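Local coordinates for cytochrome B5 (Hadesarchaea archaeon YNP_N21, PDB 6NZX), which binds haem through a cytochrome b5-like domain and probably carries electrons, at residues 20-25 with 29-34. Numbering follows the deposited sequence.
Sequences PAYVAY and VYDVTG
Thr33 OG1 accepts the backbone N-H of Ala21 at 2.7 Å from N and donates its own O-H to Asp31 OD1, which also takes the N-H of Thr33. These bonds finish an antiparallel beta hairpin of the cytochrome b5 fold, strands 22-25 and 28-31, just where strand pairing gives way to loop. Asp31 OD1 meets Thr33 OG1 with its syn lone pair and Thr33 N, at 2.9 Å, on the anti side, 33° out of the carboxylate plane; the second bond makes an Asx turn. With an alanine at Asp31 the Thr33 hydroxyl would be likely to lose its acceptor and turn from Ala21 N, and the Asx turn to slacken. Aspartate suits the site a second way: with CG anti to the backbone N (chi1 180°), the carboxylate runs obliquely past the Tyr22 ring, planes 59° apart, its CG 3.6 Å from Tyr22 CE1. Val29 CG1 packs against Tyr22 CD2, on the far side of the ring from CE1, and the ring also stacks with Tyr13. On the sheet face it shares with Tyr30, Val23 meets Val32, from the loop just past the strand; the two beta-branched side chains cross at about a right angle, Val23 CG2 3.8 Å from Val32 CG1, and both touch Trp38. Val23 and Tyr30 form the hydrogen-bonded pair, Tyr30 N reaching Val23 O at 2.9 Å. At the turn end, near the haem beside Tyr25, a water donates to Tyr25 O at 2.7 Å and lies in the plane of the Tyr30 ring, beside its OH.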
# COMPACT_ATOMS: atom_id res chain seq x y z
N PRO A 20 -8.29 0.75 -6.68
CA PRO A 20 -7.97 0.60 -5.26
C PRO A 20 -6.55 1.07 -4.97
O PRO A 20 -5.70 1.17 -5.87
CB PRO A 20 -8.14 -0.91 -4.97
CG PRO A 20 -8.87 -1.45 -6.17
CD PRO A 20 -8.54 -0.53 -7.34
N ALA A 21 -6.31 1.39 -3.69
CA ALA A 21 -5.01 1.77 -3.19
C ALA A 21 -4.47 0.61 -2.34
O ALA A 21 -5.05 0.24 -1.29
CB ALA A 21 -5.12 3.08 -2.43
N TYR A 22 -3.40 0.00 -2.84
CA TYR A 22 -2.73 -1.13 -2.20
C TYR A 22 -1.31 -0.69 -1.85
O TYR A 22 -0.72 0.09 -2.59
CB TYR A 22 -2.59 -2.33 -3.14
CG TYR A 22 -3.81 -3.14 -3.45
CD1 TYR A 22 -5.07 -2.81 -2.97
CD2 TYR A 22 -3.71 -4.24 -4.28
CE1 TYR A 22 -6.18 -3.58 -3.29
CE2 TYR A 22 -4.81 -5.03 -4.60
CZ TYR A 22 -6.05 -4.67 -4.11
OH TYR A 22 -7.13 -5.43 -4.42
N VAL A 23 -0.77 -1.19 -0.75
CA VAL A 23 0.61 -0.91 -0.39
C VAL A 23 1.24 -2.23 0.01
O VAL A 23 0.58 -3.02 0.65
CB VAL A 23 0.72 0.13 0.74
CG1 VAL A 23 0.24 1.49 0.29
CG2 VAL A 23 -0.04 -0.31 1.99
N ALA A 24 2.51 -2.44 -0.35
CA ALA A 24 3.20 -3.67 0.07
C ALA A 24 4.12 -3.34 1.25
O ALA A 24 4.64 -2.22 1.39
CB ALA A 24 3.92 -4.31 -1.08
N TYR A 25 4.25 -4.32 2.16
CA TYR A 25 5.15 -4.22 3.29
C TYR A 25 5.65 -5.62 3.64
O TYR A 25 4.85 -6.47 3.98
CB TYR A 25 4.48 -3.57 4.50
CG TYR A 25 5.42 -3.45 5.67
CD1 TYR A 25 5.32 -4.28 6.78
CD2 TYR A 25 6.49 -2.57 5.62
CE1 TYR A 25 6.23 -4.20 7.82
CE2 TYR A 25 7.42 -2.49 6.65
CZ TYR A 25 7.28 -3.31 7.75
OH TYR A 25 8.18 -3.21 8.78
N VAL A 29 0.67 -7.62 0.68
CA VAL A 29 -0.00 -6.52 0.03
C VAL A 29 -1.29 -6.27 0.79
O VAL A 29 -2.10 -7.21 0.95
CB VAL A 29 -0.26 -6.86 -1.46
CG1 VAL A 29 -1.06 -5.77 -2.16
CG2 VAL A 29 1.05 -7.14 -2.18
N TYR A 30 -1.47 -5.01 1.20
CA TYR A 30 -2.55 -4.54 2.03
C TYR A 30 -3.44 -3.63 1.18
O TYR A 30 -2.93 -2.81 0.45
CB TYR A 30 -2.01 -3.77 3.24
CG TYR A 30 -1.17 -4.60 4.17
CD1 TYR A 30 -1.72 -5.23 5.27
CD2 TYR A 30 0.18 -4.81 3.92
CE1 TYR A 30 -0.96 -6.02 6.12
CE2 TYR A 30 0.96 -5.58 4.77
CZ TYR A 30 0.38 -6.21 5.86
OH TYR A 30 1.15 -6.95 6.70
N ASP A 31 -4.76 -3.79 1.31
CA ASP A 31 -5.72 -2.91 0.70
C ASP A 31 -6.01 -1.76 1.67
O ASP A 31 -6.74 -1.94 2.65
CB ASP A 31 -6.99 -3.67 0.29
CG ASP A 31 -8.04 -2.78 -0.36
OD1 ASP A 31 -7.74 -1.58 -0.58
OD2 ASP A 31 -9.15 -3.30 -0.68
N VAL A 32 -5.49 -0.58 1.35
CA VAL A 32 -5.66 0.60 2.18
C VAL A 32 -6.68 1.57 1.54
O VAL A 32 -6.78 2.74 1.93
CB VAL A 32 -4.31 1.28 2.47
CG1 VAL A 32 -3.46 0.44 3.41
CG2 VAL A 32 -3.52 1.62 1.21
N THR A 33 -7.46 1.07 0.57
CA THR A 33 -8.58 1.82 0.02
C THR A 33 -9.56 2.09 1.17
O THR A 33 -9.80 1.23 2.02
CB THR A 33 -9.26 1.09 -1.15
OG1 THR A 33 -8.27 0.62 -2.07
CG2 THR A 33 -10.25 1.98 -1.88
N GLY A 34 -10.06 3.32 1.26
CA GLY A 34 -11.00 3.66 2.33
C GLY A 34 -10.33 4.37 3.50
O GLY A 34 -11.00 5.13 4.17
O HOH W 1 3.56 -7.38 6.20